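Local coordinates for protein chymotrypsin-like serine protease (Equine arteritis virus, PDB 1MBM) that probably cleaves the viral replicase polyprotein as a serine endopeptidase with a chymotrypsin-like double beta-barrel fold, at residues C105-V118 against V127-V139. Sequence-based numbering, arbitrary orientation.
Sequences CLAWTTSGDSGSAV and VHTGSNTSGVAYV
Backbone pairing at two places, with the ring of the buried His128 between them, joins residues 105-118 to the 127-139 hairpin in the second beta-barrel of this chymotrypsin-like protease. The loop between carries the GDSG sequence of the family; Ser114 is probably the nucleophile, and its OG and His33 NE2 are joined by a weak hydrogen bond. At one end Ala107 N donates to Gly135 O (2.8 Å), and Leu106 lies opposite Val136 in an antiparallel non-hydrogen-bonded pair. At the other, Gly115 N reaches His128 O at 2.7 Å and His128 N returns a bond to Ser116 O, locking the turn that holds Ser114 onto strand 123-132. That type II turn, Asp113 to Ser116, puts Gly115 at a positive phi of 97°, and Asp113 O takes both the backbone N and the OG of Ser116.

His128 CG stands anti to the backbone N (chi1 178°), which carries the imidazole under Thr109. The methyl CG2 of Thr109 sits over one ring face, 3.9 Å from the centroid, in a CH-pi contact, while Gly130 N lies over the opposite face and Ala137 CB meets the edge. The position is that of the S1 histidine of glutamate-specific and 3C-like relatives, consistent with Thr109 and His128 lining the S1 pocket. Beyond the ring, Val118 and Val139 meet tip to tip, their CG2 methyls 3.9 Å apart, with Trp89 packing on both. A water ties the Thr109 side to the hairpin: it accepts from Thr109 OG1 and donates to Ala107 O and, at 2.9 Å, to Val136 O.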
ATOM      1  N   CYS A 105       5.192  -8.337   3.993  1.00  5.27           N
ATOM      2  CA  CYS A 105       3.924  -7.871   3.452  1.00  7.14           C
ATOM      3  C   CYS A 105       3.554  -8.709   2.223  1.00  9.85           C
ATOM      4  O   CYS A 105       4.386  -8.940   1.356  1.00  8.39           O
ATOM      5  CB  CYS A 105       3.992  -6.386   3.059  1.00  8.49           C
ATOM      6  SG  CYS A 105       4.342  -5.204   4.398  1.00  8.21           S
ATOM      7  N   LEU A 106       2.297  -9.137   2.154  1.00 10.89           N
ATOM      8  CA  LEU A 106       1.803  -9.942   1.036  1.00  8.27           C
ATOM      9  C   LEU A 106       0.589  -9.281   0.392  1.00  8.41           C
ATOM     10  O   LEU A 106      -0.337  -8.885   1.077  1.00  9.20           O
ATOM     11  CB  LEU A 106       1.394 -11.338   1.518  1.00  5.69           C
ATOM     12  CG  LEU A 106       2.400 -12.111   2.361  1.00  8.95           C
ATOM     13  CD1 LEU A 106       1.801 -13.426   2.796  1.00  6.76           C
ATOM     14  CD2 LEU A 106       3.670 -12.339   1.563  1.00 12.52           C
ATOM     15  N   ALA A 107       0.599  -9.168  -0.928  1.00  7.62           N
ATOM     16  CA  ALA A 107      -0.519  -8.591  -1.657  1.00  9.96           C
ATOM     17  C   ALA A 107      -0.310  -8.901  -3.127  1.00 11.77           C
ATOM     18  O   ALA A 107       0.824  -8.949  -3.589  1.00 11.85           O
ATOM     19  CB  ALA A 107      -0.594  -7.073  -1.439  1.00  9.31           C
ATOM     20  N   TRP A 108      -1.394  -9.129  -3.860  1.00 11.85           N
ATOM     21  CA  TRP A 108      -1.269  -9.376  -5.290  1.00 13.38           C
ATOM     22  C   TRP A 108      -1.235  -8.034  -6.005  1.00 11.21           C
ATOM     23  O   TRP A 108      -2.216  -7.292  -5.981  1.00 13.22           O
ATOM     24  CB  TRP A 108      -2.425 -10.237  -5.804  1.00 15.82           C
ATOM     25  CG  TRP A 108      -2.276 -10.610  -7.246  1.00 27.84           C
ATOM     26  CD1 TRP A 108      -1.569 -11.666  -7.752  1.00 34.38           C
ATOM     27  CD2 TRP A 108      -2.827  -9.921  -8.376  1.00 32.87           C
ATOM     28  NE1 TRP A 108      -1.658 -11.682  -9.124  1.00 38.08           N
ATOM     29  CE2 TRP A 108      -2.422 -10.618  -9.532  1.00 38.64           C
ATOM     30  CE3 TRP A 108      -3.626  -8.784  -8.528  1.00 35.28           C
ATOM     31  CZ2 TRP A 108      -2.791 -10.217 -10.818  1.00 39.32           C
ATOM     32  CZ3 TRP A 108      -3.989  -8.387  -9.802  1.00 37.57           C
ATOM     33  CH2 TRP A 108      -3.575  -9.102 -10.929  1.00 38.08           C
ATOM     34  N   THR A 109      -0.095  -7.690  -6.595  1.00 10.20           N
ATOM     35  CA  THR A 109       0.044  -6.404  -7.296  1.00 11.65           C
ATOM     36  C   THR A 109       0.777  -6.527  -8.628  1.00 12.05           C
ATOM     37  O   THR A 109       1.440  -7.531  -8.881  1.00 11.87           O
ATOM     38  CB  THR A 109       0.829  -5.389  -6.437  1.00 13.85           C
ATOM     39  OG1 THR A 109       2.107  -5.943  -6.096  1.00 13.47           O
ATOM     40  CG2 THR A 109       0.155  -5.138  -5.077  1.00 11.02           C
ATOM     41  N   THR A 110       0.647  -5.501  -9.474  1.00 10.92           N
ATOM     42  CA  THR A 110       1.411  -5.400 -10.730  1.00 15.73           C
ATOM     43  C   THR A 110       2.225  -4.108 -10.716  1.00 13.97           C
ATOM     44  O   THR A 110       2.032  -3.264  -9.853  1.00 11.28           O
ATOM     45  CB  THR A 110       0.500  -5.379 -11.966  1.00 16.16           C
ATOM     46  OG1 THR A 110      -0.444  -4.308 -11.838  1.00 22.79           O
ATOM     47  CG2 THR A 110      -0.362  -6.639 -12.043  1.00 20.82           C
ATOM     48  N   SER A 111       3.102  -3.929 -11.698  1.00 14.29           N
ATOM     49  CA  SER A 111       3.939  -2.728 -11.732  1.00 14.60           C
ATOM     50  C   SER A 111       3.134  -1.430 -11.637  1.00 12.62           C
ATOM     51  O   SER A 111       3.512  -0.510 -10.899  1.00 13.42           O
ATOM     52  CB  SER A 111       4.830  -2.699 -12.971  1.00 15.56           C
ATOM     53  OG  SER A 111       5.761  -1.645 -12.840  1.00 20.44           O
ATOM     54  N   GLY A 112       2.018  -1.369 -12.361  1.00  8.08           N
ATOM     55  CA  GLY A 112       1.149  -0.203 -12.328  1.00  8.96           C
ATOM     56  C   GLY A 112       0.584   0.163 -10.958  1.00 10.74           C
ATOM     57  O   GLY A 112       0.113   1.291 -10.764  1.00 10.64           O
ATOM     58  N   ASP A 113       0.646  -0.768 -10.000  1.00  8.15           N
ATOM     59  CA  ASP A 113       0.126  -0.518  -8.657  1.00  5.05           C
ATOM     60  C   ASP A 113       1.131   0.188  -7.764  1.00  6.58           C
ATOM     61  O   ASP A 113       0.804   0.511  -6.621  1.00  6.22           O
ATOM     62  CB  ASP A 113      -0.272  -1.818  -7.948  1.00  6.12           C
ATOM     63  CG  ASP A 113      -1.413  -2.546  -8.629  1.00 13.20           C
ATOM     64  OD1 ASP A 113      -2.276  -1.889  -9.246  1.00  9.97           O
ATOM     65  OD2 ASP A 113      -1.523  -3.790  -8.585  1.00 11.08           O
ATOM     66  N   SER A 114       2.356   0.391  -8.252  1.00  4.19           N
ATOM     67  CA  SER A 114       3.359   1.105  -7.457  1.00  8.65           C
ATOM     68  C   SER A 114       2.803   2.474  -7.092  1.00  7.96           C
ATOM     69  O   SER A 114       2.212   3.157  -7.928  1.00  6.47           O
ATOM     70  CB  SER A 114       4.680   1.237  -8.221  1.00 10.03           C
ATOM     71  OG  SER A 114       5.388   0.005  -8.209  1.00 12.74           O
ATOM     72  N   GLY A 115       2.959   2.856  -5.834  1.00  9.73           N
ATOM     73  CA  GLY A 115       2.438   4.125  -5.373  1.00  9.97           C
ATOM     74  C   GLY A 115       1.083   4.074  -4.689  1.00  8.41           C
ATOM     75  O   GLY A 115       0.697   5.061  -4.058  1.00  6.14           O
ATOM     76  N   SER A 116       0.350   2.965  -4.836  1.00  6.28           N
ATOM     77  CA  SER A 116      -0.951   2.812  -4.176  1.00  9.32           C
ATOM     78  C   SER A 116      -0.807   3.036  -2.678  1.00  7.99           C
ATOM     79  O   SER A 116       0.151   2.572  -2.062  1.00  9.28           O
ATOM     80  CB  SER A 116      -1.554   1.407  -4.389  1.00  8.50           C
ATOM     81  OG  SER A 116      -1.686   1.070  -5.774  1.00  4.12           O
ATOM     82  N   ALA A 117      -1.757   3.746  -2.090  1.00  8.35           N
ATOM     83  CA  ALA A 117      -1.728   3.948  -0.647  1.00  9.84           C
ATOM     84  C   ALA A 117      -2.014   2.595  -0.036  1.00  8.64           C
ATOM     85  O   ALA A 117      -2.818   1.827  -0.568  1.00  7.63           O
ATOM     86  CB  ALA A 117      -2.793   4.948  -0.217  1.00  9.48           C
ATOM     87  N   VAL A 118      -1.309   2.280   1.042  1.00  6.34           N
ATOM     88  CA  VAL A 118      -1.587   1.071   1.789  1.00  8.23           C
ATOM     89  C   VAL A 118      -2.227   1.567   3.084  1.00 10.28           C
ATOM     90  O   VAL A 118      -1.618   2.329   3.831  1.00 11.67           O
ATOM     91  CB  VAL A 118      -0.310   0.254   2.052  1.00  8.12           C
ATOM     92  CG1 VAL A 118      -0.632  -1.001   2.809  1.00  6.39           C
ATOM     93  CG2 VAL A 118       0.377  -0.097   0.749  1.00  8.71           C
ATOM     94  N   VAL A 127       3.148   3.671   1.097  1.00  6.65           N
ATOM     95  CA  VAL A 127       2.792   3.509  -0.309  1.00  8.09           C
ATOM     96  C   VAL A 127       3.388   2.191  -0.789  1.00  8.51           C
ATOM     97  O   VAL A 127       4.401   1.731  -0.259  1.00  6.35           O
ATOM     98  CB  VAL A 127       3.288   4.672  -1.220  1.00  9.86           C
ATOM     99  CG1 VAL A 127       2.577   5.984  -0.881  1.00 10.39           C
ATOM    100  CG2 VAL A 127       4.806   4.842  -1.135  1.00  7.58           C
ATOM    101  N   HIS A 128       2.761   1.581  -1.789  1.00  8.75           N
ATOM    102  CA  HIS A 128       3.272   0.332  -2.329  1.00  7.57           C
ATOM    103  C   HIS A 128       4.507   0.600  -3.184  1.00  8.57           C
ATOM    104  O   HIS A 128       4.450   1.353  -4.155  1.00  5.57           O
ATOM    105  CB  HIS A 128       2.202  -0.397  -3.154  1.00  8.05           C
ATOM    106  CG  HIS A 128       2.697  -1.665  -3.772  1.00  6.60           C
ATOM    107  ND1 HIS A 128       2.948  -2.802  -3.032  1.00  5.87           N
ATOM    108  CD2 HIS A 128       3.033  -1.963  -5.048  1.00  7.48           C
ATOM    109  CE1 HIS A 128       3.383  -3.755  -3.834  1.00  6.85           C
ATOM    110  NE2 HIS A 128       3.443  -3.271  -5.063  1.00  4.57           N
ATOM    111  N   THR A 129       5.604  -0.065  -2.833  1.00  9.27           N
ATOM    112  CA  THR A 129       6.907   0.138  -3.458  1.00  9.41           C
ATOM    113  C   THR A 129       7.258  -0.885  -4.530  1.00 10.25           C
ATOM    114  O   THR A 129       7.812  -0.540  -5.572  1.00  9.11           O
ATOM    115  CB  THR A 129       7.978   0.157  -2.341  1.00 12.75           C
ATOM    116  OG1 THR A 129       7.887   1.404  -1.643  1.00 12.12           O
ATOM    117  CG2 THR A 129       9.409   0.144  -2.897  1.00 13.69           C
ATOM    118  N   GLY A 130       6.936  -2.146  -4.298  1.00 10.37           N
ATOM    119  CA  GLY A 130       7.272  -3.148  -5.293  1.00 12.03           C
ATOM    120  C   GLY A 130       6.870  -4.536  -4.866  1.00 13.77           C
ATOM    121  O   GLY A 130       6.330  -4.735  -3.791  1.00  7.49           O
ATOM    122  N   SER A 131       7.177  -5.516  -5.699  1.00 14.91           N
ATOM    123  CA  SER A 131       6.727  -6.860  -5.408  1.00 15.82           C
ATOM    124  C   SER A 131       7.799  -7.904  -5.652  1.00 17.00           C
ATOM    125  O   SER A 131       8.846  -7.623  -6.226  1.00 18.51           O
ATOM    126  CB  SER A 131       5.541  -7.171  -6.308  1.00 14.87           C
ATOM    127  OG  SER A 131       5.989  -7.231  -7.649  1.00 18.72           O
ATOM    128  N   ASN A 132       7.533  -9.117  -5.200  1.00 18.17           N
ATOM    129  CA  ASN A 132       8.414 -10.233  -5.500  1.00 21.34           C
ATOM    130  C   ASN A 132       7.541 -11.462  -5.699  1.00 20.95           C
ATOM    131  O   ASN A 132       6.313 -11.354  -5.745  1.00 18.99           O
ATOM    132  CB  ASN A 132       9.467 -10.439  -4.409  1.00 22.94           C
ATOM    133  CG  ASN A 132      10.801 -10.885  -4.969  1.00 27.19           C
ATOM    134  OD1 ASN A 132      10.858 -11.498  -6.032  1.00 30.55           O
ATOM    135  ND2 ASN A 132      11.883 -10.566  -4.263  1.00 28.64           N
ATOM    136  N   THR A 133       8.178 -12.616  -5.816  1.00 21.16           N
ATOM    137  CA  THR A 133       7.493 -13.877  -6.077  1.00 22.89           C
ATOM    138  C   THR A 133       6.558 -14.284  -4.945  1.00 21.71           C
ATOM    139  O   THR A 133       6.859 -14.046  -3.779  1.00 22.83           O
ATOM    140  CB  THR A 133       8.559 -14.970  -6.337  1.00 22.35           C
ATOM    141  OG1 THR A 133       8.980 -14.903  -7.704  1.00 24.64           O
ATOM    142  CG2 THR A 133       7.975 -16.371  -6.212  1.00 25.71           C
ATOM    143  N   SER A 134       5.410 -14.853  -5.308  1.00 20.48           N
ATOM    144  CA  SER A 134       4.439 -15.381  -4.349  1.00 21.50           C
ATOM    145  C   SER A 134       3.721 -14.322  -3.527  1.00 20.36           C
ATOM    146  O   SER A 134       3.463 -14.508  -2.338  1.00 20.85           O
ATOM    147  CB  SER A 134       5.075 -16.430  -3.432  1.00 21.89           C
ATOM    148  OG  SER A 134       5.468 -17.565  -4.180  1.00 21.49           O
ATOM    149  N   GLY A 135       3.405 -13.207  -4.172  1.00 19.08           N
ATOM    150  CA  GLY A 135       2.653 -12.154  -3.526  1.00 16.58           C
ATOM    151  C   GLY A 135       3.434 -11.308  -2.546  1.00 14.75           C
ATOM    152  O   GLY A 135       2.825 -10.615  -1.743  1.00 15.59           O
ATOM    153  N   VAL A 136       4.763 -11.354  -2.600  1.00 12.46           N
ATOM    154  CA  VAL A 136       5.573 -10.525  -1.706  1.00 12.91           C
ATOM    155  C   VAL A 136       5.392  -9.056  -2.076  1.00 11.06           C
ATOM    156  O   VAL A 136       5.447  -8.696  -3.250  1.00  9.40           O
ATOM    157  CB  VAL A 136       7.082 -10.873  -1.768  1.00 14.33           C
ATOM    158  CG1 VAL A 136       7.926  -9.806  -1.068  1.00 10.20           C
ATOM    159  CG2 VAL A 136       7.352 -12.213  -1.151  1.00 16.64           C
ATOM    160  N   ALA A 137       5.147  -8.218  -1.077  1.00  8.01           N
ATOM    161  CA  ALA A 137       5.005  -6.789  -1.302  1.00  7.95           C
ATOM    162  C   ALA A 137       6.021  -6.024  -0.455  1.00 10.75           C
ATOM    163  O   ALA A 137       6.410  -6.480   0.611  1.00 11.62           O
ATOM    164  CB  ALA A 137       3.578  -6.339  -0.946  1.00  6.28           C
ATOM    165  N   TYR A 138       6.463  -4.870  -0.942  1.00  9.60           N
ATOM    166  CA  TYR A 138       7.323  -4.002  -0.152  1.00 10.31           C
ATOM    167  C   TYR A 138       6.596  -2.667  -0.041  1.00 10.77           C
ATOM    168  O   TYR A 138       6.078  -2.156  -1.037  1.00  9.18           O
ATOM    169  CB  TYR A 138       8.699  -3.836  -0.794  1.00  9.69           C
ATOM    170  CG  TYR A 138       9.423  -5.137  -1.048  1.00 11.64           C
ATOM    171  CD1 TYR A 138       9.950  -5.882  -0.000  1.00  7.98           C
ATOM    172  CD2 TYR A 138       9.587  -5.620  -2.346  1.00 14.82           C
ATOM    173  CE1 TYR A 138      10.610  -7.083  -0.234  1.00  9.03           C
ATOM    174  CE2 TYR A 138      10.253  -6.814  -2.592  1.00 13.40           C
ATOM    175  CZ  TYR A 138      10.765  -7.537  -1.536  1.00 12.58           C
ATOM    176  OH  TYR A 138      11.435  -8.716  -1.783  1.00 13.29           O
ATOM    177  N   VAL A 139       6.520  -2.129   1.175  1.00  7.88           N
ATOM    178  CA  VAL A 139       5.789  -0.893   1.433  1.00  6.64           C
ATOM    179  C   VAL A 139       6.677   0.150   2.114  1.00  7.83           C
ATOM    180  O   VAL A 139       7.371  -0.155   3.069  1.00  8.70           O
ATOM    181  CB  VAL A 139       4.561  -1.172   2.324  1.00  6.73           C
ATOM    182  CG1 VAL A 139       3.880   0.136   2.776  1.00  5.09           C
ATOM    183  CG2 VAL A 139       3.565  -2.119   1.611  1.00  7.29           C
TER
HETATM  184  O   HOH W   1       7.319  -8.851   2.126  1.00 16.22           O
HETATM  185  O   HOH W   2       2.948  -7.584  -4.315  1.00 41.32           O
HETATM  186  O   HOH W   3       4.065  -3.579  -7.756  1.00 53.40           O